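Local coordinates for NS3-like protein (Alongshan virus, PDB 6M40), which probably couples hydrolysis of ATP and other ribonucleoside triphosphates to RNA unwinding, as the helicase portion of a longer viral protein, at residues L358-E371 against L377-R391. Residues are numbered along the deposited sequence; the frame is centred on the assembly and turned at random.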
ATOM      1  N   LEU A 358     -14.663  -8.177  18.153  1.00 51.08           N
ATOM      2  CA  LEU A 358     -14.914  -8.545  16.767  1.00 51.09           C
ATOM      3  C   LEU A 358     -14.076  -9.774  16.453  1.00 52.50           C
ATOM      4  O   LEU A 358     -12.842  -9.720  16.498  1.00 53.54           O
ATOM      5  CB  LEU A 358     -14.575  -7.386  15.836  1.00 48.24           C
ATOM      6  CG  LEU A 358     -15.197  -6.041  16.220  1.00 52.14           C
ATOM      7  CD1 LEU A 358     -14.461  -4.902  15.544  1.00 55.08           C
ATOM      8  CD2 LEU A 358     -16.670  -6.011  15.894  1.00 48.47           C
ATOM      9  N   GLN A 359     -14.747 -10.877  16.135  1.00 50.79           N
ATOM     10  CA  GLN A 359     -14.080 -12.146  15.869  1.00 50.72           C
ATOM     11  C   GLN A 359     -14.791 -12.807  14.702  1.00 51.68           C
ATOM     12  O   GLN A 359     -15.716 -13.606  14.892  1.00 49.65           O
ATOM     13  CB  GLN A 359     -14.106 -13.055  17.092  1.00 53.58           C
ATOM     14  CG  GLN A 359     -13.682 -12.408  18.378  1.00 54.05           C
ATOM     15  CD  GLN A 359     -13.861 -13.356  19.544  1.00 54.80           C
ATOM     16  OE1 GLN A 359     -13.788 -14.570  19.379  1.00 59.45           O
ATOM     17  NE2 GLN A 359     -14.116 -12.812  20.720  1.00 51.70           N
ATOM     18  N   PRO A 360     -14.397 -12.490  13.477  1.00 53.32           N
ATOM     19  CA  PRO A 360     -14.981 -13.174  12.321  1.00 49.76           C
ATOM     20  C   PRO A 360     -14.522 -14.621  12.263  1.00 45.57           C
ATOM     21  O   PRO A 360     -13.565 -15.033  12.926  1.00 44.86           O
ATOM     22  CB  PRO A 360     -14.466 -12.366  11.127  1.00 52.01           C
ATOM     23  CG  PRO A 360     -13.185 -11.763  11.615  1.00 51.49           C
ATOM     24  CD  PRO A 360     -13.367 -11.511  13.087  1.00 51.24           C
ATOM     25  N   SER A 361     -15.247 -15.403  11.482  1.00 46.53           N
ATOM     26  CA  SER A 361     -14.948 -16.809  11.282  1.00 49.10           C
ATOM     27  C   SER A 361     -14.188 -16.979   9.980  1.00 45.65           C
ATOM     28  O   SER A 361     -14.262 -16.133   9.082  1.00 48.54           O
ATOM     29  CB  SER A 361     -16.237 -17.617  11.267  1.00 50.49           C
ATOM     30  OG  SER A 361     -17.235 -16.925  10.540  1.00 50.88           O
ATOM     31  N   LYS A 362     -13.441 -18.078   9.897  1.00 44.41           N
ATOM     32  CA  LYS A 362     -12.651 -18.386   8.715  1.00 43.11           C
ATOM     33  C   LYS A 362     -13.397 -18.007   7.434  1.00 49.55           C
ATOM     34  O   LYS A 362     -12.821 -17.373   6.545  1.00 50.57           O
ATOM     35  CB  LYS A 362     -12.274 -19.868   8.721  1.00 44.64           C
ATOM     36  CG  LYS A 362     -11.289 -20.307   7.646  1.00 49.05           C
ATOM     37  CD  LYS A 362     -10.900 -21.783   7.802  1.00 61.92           C
ATOM     38  CE  LYS A 362      -9.934 -22.211   6.700  1.00 63.74           C
ATOM     39  NZ  LYS A 362      -9.973 -23.663   6.372  1.00 77.86           N
ATOM     40  N   ASP A 363     -14.689 -18.325   7.345  1.00 48.52           N
ATOM     41  CA  ASP A 363     -15.408 -18.098   6.096  1.00 46.79           C
ATOM     42  C   ASP A 363     -15.883 -16.657   5.940  1.00 46.17           C
ATOM     43  O   ASP A 363     -15.901 -16.141   4.820  1.00 46.83           O
ATOM     44  CB  ASP A 363     -16.598 -19.058   5.964  1.00 55.08           C
ATOM     45  CG  ASP A 363     -17.057 -19.628   7.282  1.00 56.08           C
ATOM     46  OD1 ASP A 363     -17.205 -18.857   8.242  1.00 56.52           O
ATOM     47  OD2 ASP A 363     -17.283 -20.848   7.350  1.00 56.20           O
ATOM     48  N   GLN A 364     -16.263 -15.985   7.026  1.00 47.76           N
ATOM     49  CA  GLN A 364     -16.533 -14.560   6.900  1.00 47.83           C
ATOM     50  C   GLN A 364     -15.337 -13.801   6.342  1.00 46.03           C
ATOM     51  O   GLN A 364     -15.530 -12.823   5.626  1.00 44.78           O
ATOM     52  CB  GLN A 364     -16.920 -13.944   8.235  1.00 49.75           C
ATOM     53  CG  GLN A 364     -18.186 -14.488   8.865  1.00 53.85           C
ATOM     54  CD  GLN A 364     -18.521 -13.778  10.160  1.00 51.82           C
ATOM     55  OE1 GLN A 364     -17.866 -13.987  11.176  1.00 51.94           O
ATOM     56  NE2 GLN A 364     -19.533 -12.920  10.125  1.00 52.59           N
ATOM     57  N   VAL A 365     -14.103 -14.228   6.646  1.00 43.31           N
ATOM     58  CA  VAL A 365     -12.963 -13.507   6.087  1.00 48.11           C
ATOM     59  C   VAL A 365     -12.630 -14.024   4.692  1.00 44.92           C
ATOM     60  O   VAL A 365     -12.127 -13.262   3.872  1.00 44.67           O
ATOM     61  CB  VAL A 365     -11.737 -13.537   7.031  1.00 50.91           C
ATOM     62  CG1 VAL A 365     -12.143 -13.356   8.504  1.00 48.95           C
ATOM     63  CG2 VAL A 365     -10.874 -14.792   6.851  1.00 50.18           C
ATOM     64  N   TYR A 366     -12.960 -15.284   4.371  1.00 46.70           N
ATOM     65  CA  TYR A 366     -12.875 -15.746   2.998  1.00 45.84           C
ATOM     66  C   TYR A 366     -13.818 -14.956   2.114  1.00 46.09           C
ATOM     67  O   TYR A 366     -13.412 -14.403   1.080  1.00 50.57           O
ATOM     68  CB  TYR A 366     -13.203 -17.229   2.915  1.00 43.89           C
ATOM     69  CG  TYR A 366     -11.992 -18.149   2.976  1.00 48.15           C
ATOM     70  CD1 TYR A 366     -10.692 -17.647   3.074  1.00 55.14           C
ATOM     71  CD2 TYR A 366     -12.143 -19.525   2.893  1.00 50.67           C
ATOM     72  CE1 TYR A 366      -9.598 -18.482   3.104  1.00 55.73           C
ATOM     73  CE2 TYR A 366     -11.040 -20.369   2.923  1.00 55.11           C
ATOM     74  CZ  TYR A 366      -9.777 -19.841   3.024  1.00 54.58           C
ATOM     75  OH  TYR A 366      -8.700 -20.698   3.052  1.00 53.93           O
ATOM     76  N   ARG A 367     -15.094 -14.891   2.488  1.00 44.04           N
ATOM     77  CA  ARG A 367     -16.047 -14.155   1.628  1.00 46.77           C
ATOM     78  C   ARG A 367     -15.594 -12.693   1.389  1.00 47.53           C
ATOM     79  O   ARG A 367     -15.796 -12.109   0.301  1.00 51.97           O
ATOM     80  CB  ARG A 367     -17.447 -14.223   2.229  1.00 47.82           C
ATOM     81  CG  ARG A 367     -17.994 -15.686   2.257  1.00 49.67           C
ATOM     82  CD  ARG A 367     -17.922 -16.309   0.836  1.00 46.37           C
ATOM     83  NE  ARG A 367     -18.695 -15.481  -0.105  1.00 52.40           N
ATOM     84  CZ  ARG A 367     -20.016 -15.573  -0.250  1.00 56.79           C
ATOM     85  NH1 ARG A 367     -20.700 -16.471   0.512  1.00 55.36           N
ATOM     86  NH2 ARG A 367     -20.659 -14.758  -1.111  1.00 63.83           N
ATOM     87  N   TRP A 368     -15.028 -12.078   2.421  1.00 47.85           N
ATOM     88  CA  TRP A 368     -14.495 -10.736   2.284  1.00 49.75           C
ATOM     89  C   TRP A 368     -13.326 -10.714   1.309  1.00 53.13           C
ATOM     90  O   TRP A 368     -13.253  -9.856   0.419  1.00 52.93           O
ATOM     91  CB  TRP A 368     -14.073 -10.211   3.646  1.00 50.49           C
ATOM     92  CG  TRP A 368     -13.616  -8.806   3.688  1.00 48.79           C
ATOM     93  CD1 TRP A 368     -14.334  -7.705   3.351  1.00 53.69           C
ATOM     94  CD2 TRP A 368     -12.345  -8.335   4.150  1.00 49.74           C
ATOM     95  NE1 TRP A 368     -13.586  -6.573   3.554  1.00 56.59           N
ATOM     96  CE2 TRP A 368     -12.357  -6.934   4.038  1.00 53.59           C
ATOM     97  CE3 TRP A 368     -11.189  -8.963   4.629  1.00 49.10           C
ATOM     98  CZ2 TRP A 368     -11.268  -6.147   4.395  1.00 49.19           C
ATOM     99  CZ3 TRP A 368     -10.100  -8.175   4.978  1.00 49.77           C
ATOM    100  CH2 TRP A 368     -10.152  -6.786   4.862  1.00 49.98           C
ATOM    101  N   LEU A 369     -12.391 -11.641   1.482  1.00 51.95           N
ATOM    102  CA  LEU A 369     -11.159 -11.633   0.715  1.00 52.62           C
ATOM    103  C   LEU A 369     -11.352 -12.109  -0.715  1.00 53.56           C
ATOM    104  O   LEU A 369     -10.498 -11.815  -1.561  1.00 53.58           O
ATOM    105  CB  LEU A 369     -10.123 -12.503   1.435  1.00 51.65           C
ATOM    106  CG  LEU A 369      -9.550 -11.878   2.712  1.00 48.03           C
ATOM    107  CD1 LEU A 369      -8.471 -12.764   3.277  1.00 45.56           C
ATOM    108  CD2 LEU A 369      -9.009 -10.483   2.460  1.00 49.96           C
ATOM    109  N   THR A 370     -12.462 -12.799  -1.013  1.00 54.37           N
ATOM    110  CA  THR A 370     -12.650 -13.435  -2.318  1.00 54.11           C
ATOM    111  C   THR A 370     -13.736 -12.821  -3.196  1.00 55.02           C
ATOM    112  O   THR A 370     -13.559 -12.775  -4.414  1.00 61.48           O
ATOM    113  CB  THR A 370     -12.935 -14.929  -2.143  1.00 50.43           C
ATOM    114  OG1 THR A 370     -13.847 -15.123  -1.061  1.00 58.11           O
ATOM    115  CG2 THR A 370     -11.655 -15.696  -1.854  1.00 49.55           C
ATOM    116  N   GLU A 371     -14.858 -12.348  -2.641  1.00 55.43           N
ATOM    117  CA  GLU A 371     -15.824 -11.599  -3.460  1.00 71.62           C
ATOM    118  C   GLU A 371     -15.508 -10.113  -3.501  1.00 66.79           C
ATOM    119  O   GLU A 371     -16.020  -9.416  -4.383  1.00 71.56           O
ATOM    120  CB  GLU A 371     -17.244 -11.816  -2.932  1.00 30.00           C
ATOM    121  CG  GLU A 371     -17.740 -13.248  -3.052  1.00 30.00           C
ATOM    122  CD  GLU A 371     -17.721 -13.751  -4.483  1.00 30.00           C
ATOM    123  OE1 GLU A 371     -18.071 -12.972  -5.393  1.00 30.00           O
ATOM    124  OE2 GLU A 371     -17.359 -14.927  -4.696  1.00 30.00           O
ATOM    125  N   LEU A 377     -13.801  -5.181   6.679  1.00 52.56           N
ATOM    126  CA  LEU A 377     -14.124  -6.496   7.215  1.00 51.69           C
ATOM    127  C   LEU A 377     -15.254  -6.399   8.228  1.00 54.38           C
ATOM    128  O   LEU A 377     -16.083  -7.310   8.323  1.00 54.01           O
ATOM    129  CB  LEU A 377     -12.878  -7.118   7.841  1.00 49.71           C
ATOM    130  CG  LEU A 377     -12.949  -8.480   8.525  1.00 51.47           C
ATOM    131  CD1 LEU A 377     -13.598  -9.528   7.641  1.00 49.98           C
ATOM    132  CD2 LEU A 377     -11.545  -8.915   8.907  1.00 47.68           C
ATOM    133  N   THR A 378     -15.311  -5.299   8.981  1.00 53.70           N
ATOM    134  CA  THR A 378     -16.404  -5.116   9.924  1.00 54.79           C
ATOM    135  C   THR A 378     -17.758  -5.195   9.221  1.00 55.08           C
ATOM    136  O   THR A 378     -18.694  -5.822   9.730  1.00 53.07           O
ATOM    137  CB  THR A 378     -16.257  -3.781  10.654  1.00 55.89           C
ATOM    138  OG1 THR A 378     -16.497  -2.706   9.739  1.00 60.50           O
ATOM    139  CG2 THR A 378     -14.862  -3.637  11.233  1.00 61.37           C
ATOM    140  N   GLU A 379     -17.887  -4.568   8.051  1.00 57.35           N
ATOM    141  CA  GLU A 379     -19.167  -4.616   7.353  1.00 58.85           C
ATOM    142  C   GLU A 379     -19.401  -5.974   6.700  1.00 56.30           C
ATOM    143  O   GLU A 379     -20.553  -6.396   6.552  1.00 55.37           O
ATOM    144  CB  GLU A 379     -19.260  -3.502   6.302  1.00 62.40           C
ATOM    145  CG  GLU A 379     -20.624  -3.441   5.606  1.00 67.04           C
ATOM    146  CD  GLU A 379     -20.774  -2.256   4.660  1.00 79.90           C
ATOM    147  OE1 GLU A 379     -19.760  -1.588   4.344  1.00 72.18           O
ATOM    148  OE2 GLU A 379     -21.918  -1.991   4.226  1.00 75.30           O
ATOM    149  N   ALA A 380     -18.328  -6.664   6.300  1.00 54.38           N
ATOM    150  CA  ALA A 380     -18.486  -8.011   5.762  1.00 54.16           C
ATOM    151  C   ALA A 380     -19.159  -8.934   6.766  1.00 55.92           C
ATOM    152  O   ALA A 380     -19.855  -9.881   6.377  1.00 56.29           O
ATOM    153  CB  ALA A 380     -17.128  -8.579   5.357  1.00 53.93           C
HETATM  154  N   MSE A 381     -18.940  -8.691   8.055  1.00 58.19           N
HETATM  155  CA  MSE A 381     -19.529  -9.491   9.122  1.00 54.19           C
HETATM  156  C   MSE A 381     -21.029  -9.216   9.212  1.00 55.68           C
HETATM  157  O   MSE A 381     -21.804 -10.054   9.690  1.00 56.35           O
HETATM  158  CB  MSE A 381     -18.834  -9.200  10.462  1.00 58.02           C
HETATM  159  CG  MSE A 381     -17.384  -9.625  10.473  1.00 61.24           C
HETATM  160 SE   MSE A 381     -16.365  -8.976  12.064  1.00 93.31          SE
HETATM  161  CE  MSE A 381     -17.469  -9.790  13.469  1.00 62.19           C
ATOM    162  N   ALA A 382     -21.446  -8.037   8.750  1.00 57.02           N
ATOM    163  CA  ALA A 382     -22.871  -7.746   8.729  1.00 59.72           C
ATOM    164  C   ALA A 382     -23.586  -8.475   7.597  1.00 61.68           C
ATOM    165  O   ALA A 382     -24.754  -8.846   7.754  1.00 63.37           O
ATOM    166  CB  ALA A 382     -23.109  -6.237   8.614  1.00 62.16           C
ATOM    167  N   ILE A 383     -22.926  -8.693   6.457  1.00 60.96           N
ATOM    168  CA  ILE A 383     -23.621  -9.227   5.293  1.00 60.27           C
ATOM    169  C   ILE A 383     -23.409 -10.730   5.148  1.00 59.41           C
ATOM    170  O   ILE A 383     -24.262 -11.426   4.591  1.00 62.53           O
ATOM    171  CB  ILE A 383     -23.209  -8.510   3.988  1.00 60.56           C
ATOM    172  CG1 ILE A 383     -21.838  -8.992   3.507  1.00 63.19           C
ATOM    173  CG2 ILE A 383     -23.184  -7.000   4.157  1.00 63.73           C
ATOM    174  CD1 ILE A 383     -21.263  -8.165   2.376  1.00 66.69           C
ATOM    175  N   TYR A 384     -22.272 -11.245   5.600  1.00 56.80           N
ATOM    176  CA  TYR A 384     -22.013 -12.679   5.550  1.00 56.59           C
ATOM    177  C   TYR A 384     -22.215 -13.272   6.935  1.00 57.83           C
ATOM    178  O   TYR A 384     -21.727 -12.725   7.933  1.00 57.77           O
ATOM    179  CB  TYR A 384     -20.605 -12.973   5.033  1.00 55.61           C
ATOM    180  CG  TYR A 384     -20.356 -12.412   3.642  1.00 60.00           C
ATOM    181  CD1 TYR A 384     -21.143 -12.784   2.558  1.00 61.54           C
ATOM    182  CD2 TYR A 384     -19.338 -11.502   3.419  1.00 53.65           C
ATOM    183  CE1 TYR A 384     -20.920 -12.258   1.300  1.00 63.79           C
ATOM    184  CE2 TYR A 384     -19.109 -10.973   2.173  1.00 54.77           C
ATOM    185  CZ  TYR A 384     -19.898 -11.352   1.114  1.00 61.11           C
ATOM    186  OH  TYR A 384     -19.660 -10.825  -0.135  1.00 71.57           O
ATOM    187  N   SER A 385     -22.957 -14.372   6.989  1.00 56.89           N
ATOM    188  CA  SER A 385     -23.225 -15.042   8.244  1.00 54.90           C
ATOM    189  C   SER A 385     -21.935 -15.637   8.802  1.00 55.89           C
ATOM    190  O   SER A 385     -20.852 -15.519   8.218  1.00 53.40           O
ATOM    191  CB  SER A 385     -24.262 -16.140   8.046  1.00 53.58           C
ATOM    192  OG  SER A 385     -23.691 -17.201   7.310  1.00 50.01           O
ATOM    193  N   ALA A 386     -22.059 -16.302   9.954  1.00 56.39           N
ATOM    194  CA  ALA A 386     -20.909 -16.996  10.520  1.00 55.53           C
ATOM    195  C   ALA A 386     -20.462 -18.171   9.655  1.00 55.48           C
ATOM    196  O   ALA A 386     -19.308 -18.605   9.750  1.00 54.96           O
ATOM    197  CB  ALA A 386     -21.226 -17.498  11.925  1.00 54.57           C
ATOM    198  N   GLU A 387     -21.351 -18.707   8.829  1.00 55.66           N
ATOM    199  CA  GLU A 387     -21.038 -19.834   7.967  1.00 57.13           C
ATOM    200  C   GLU A 387     -20.683 -19.399   6.548  1.00 57.16           C
ATOM    201  O   GLU A 387     -20.439 -20.253   5.686  1.00 57.42           O
ATOM    202  CB  GLU A 387     -22.214 -20.817   7.966  1.00 53.52           C
ATOM    203  CG  GLU A 387     -22.384 -21.619   9.287  1.00 57.48           C
ATOM    204  CD  GLU A 387     -22.749 -20.775  10.509  1.00 61.28           C
ATOM    205  OE1 GLU A 387     -22.096 -20.926  11.562  1.00 69.76           O
ATOM    206  OE2 GLU A 387     -23.704 -19.979  10.438  1.00 55.88           O
ATOM    207  N   GLY A 388     -20.642 -18.095   6.292  1.00 54.63           N
ATOM    208  CA  GLY A 388     -20.191 -17.572   5.025  1.00 54.15           C
ATOM    209  C   GLY A 388     -21.285 -17.312   4.023  1.00 56.79           C
ATOM    210  O   GLY A 388     -20.998 -16.808   2.926  1.00 57.83           O
ATOM    211  N   GLY A 389     -22.530 -17.641   4.350  1.00 54.62           N
ATOM    212  CA  GLY A 389     -23.618 -17.409   3.436  1.00 53.32           C
ATOM    213  C   GLY A 389     -24.199 -16.014   3.559  1.00 53.64           C
ATOM    214  O   GLY A 389     -24.093 -15.354   4.592  1.00 52.43           O
ATOM    215  N   ARG A 390     -24.815 -15.573   2.467  1.00 59.83           N
ATOM    216  CA  ARG A 390     -25.451 -14.264   2.444  1.00 63.39           C
ATOM    217  C   ARG A 390     -26.616 -14.207   3.424  1.00 64.12           C
ATOM    218  O   ARG A 390     -27.400 -15.154   3.546  1.00 59.99           O
ATOM    219  CB  ARG A 390     -25.944 -13.955   1.035  1.00 66.45           C
ATOM    220  CG  ARG A 390     -24.976 -13.140   0.199  1.00 69.85           C
ATOM    221  CD  ARG A 390     -25.268 -11.666   0.364  1.00 81.93           C
ATOM    222  NE  ARG A 390     -24.476 -10.826  -0.526  1.00 87.41           N
ATOM    223  CZ  ARG A 390     -24.553  -9.502  -0.546  1.00 85.00           C
ATOM    224  NH1 ARG A 390     -25.377  -8.876   0.277  1.00 86.60           N
ATOM    225  NH2 ARG A 390     -23.807  -8.803  -1.382  1.00 78.69           N
ATOM    226  N   ARG A 391     -26.729 -13.081   4.117  1.00 62.54           N
ATOM    227  CA  ARG A 391     -27.772 -12.844   5.099  1.00 65.19           C
ATOM    228  C   ARG A 391     -28.923 -12.071   4.474  1.00 67.38           C
ATOM    229  O   ARG A 391     -28.738 -11.291   3.537  1.00 67.09           O
ATOM    230  CB  ARG A 391     -27.219 -12.054   6.286  1.00 66.34           C
ATOM    231  CG  ARG A 391     -26.840 -12.887   7.477  1.00 64.08           C
ATOM    232  CD  ARG A 391     -25.946 -12.099   8.413  1.00 62.87           C
ATOM    233  NE  ARG A 391     -25.616 -12.871   9.606  1.00 60.54           N
ATOM    234  CZ  ARG A 391     -24.536 -12.680  10.350  1.00 61.47           C
ATOM    235  NH1 ARG A 391     -23.652 -11.750  10.020  1.00 65.23           N
ATOM    236  NH2 ARG A 391     -24.322 -13.446  11.412  1.00 66.07           N
TER
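Pro360 opens the contact by laying its ring across the far end of Met381, a selenomethionine whose SE lies 4.0 Å from Pro360 CB; Met335 of helix 328-339 touches both side chains. Ser361, at the N-cap position of helix 362-371, brings OG to 2.8 Å from the backbone O of Ala386, although Gln364 OE1 and Asp363 OD1 are also within reach of its single proton. Asp363 packs its CB against Gly388 CA, 4.0 Å away, where a type I turn from Ser385 to Gly388 passes close to the helix. Gln364, the third helical residue, then works in both directions. Its OE1 accepts the backbone N-H of Ser361 on a lone pair in the carbonyl plane, the side-chain-to-backbone half of a capping box, while NE2 donates to Tyr384 O at 3.1 Å with an N-H...O angle of 158°. The two bonds fix the amide's rotation, and the extended chain carries it across to the loop after helix 377-383. Here two short helices, with segment axes 111° apart, pack in the mainly helical third domain expected of a flavivirus NS3-like helicase, beyond the two sheet-containing domains. One turn beyond Asp363, Arg367 lays its CB over the Tyr384 ring, 3.6 Å from the centroid, in a CH-pi contact; Ile383 CG1 covers the opposite face. Bends at chi2 and chi3 fold the arginine back, bringing NH2 to 3.5 Å from Tyr384 CE1 with the guanidinium and ring planes 43° apart. Trp368 receives Leu377 CB over the centre of its six-membered ring, 3.7 Å from the centroid, while Ala380 CB approaches CD1 to 3.5 Å. Cys336 of helix 328-339 touches both Trp368 and Leu377, and the indole also meets the ring of His124.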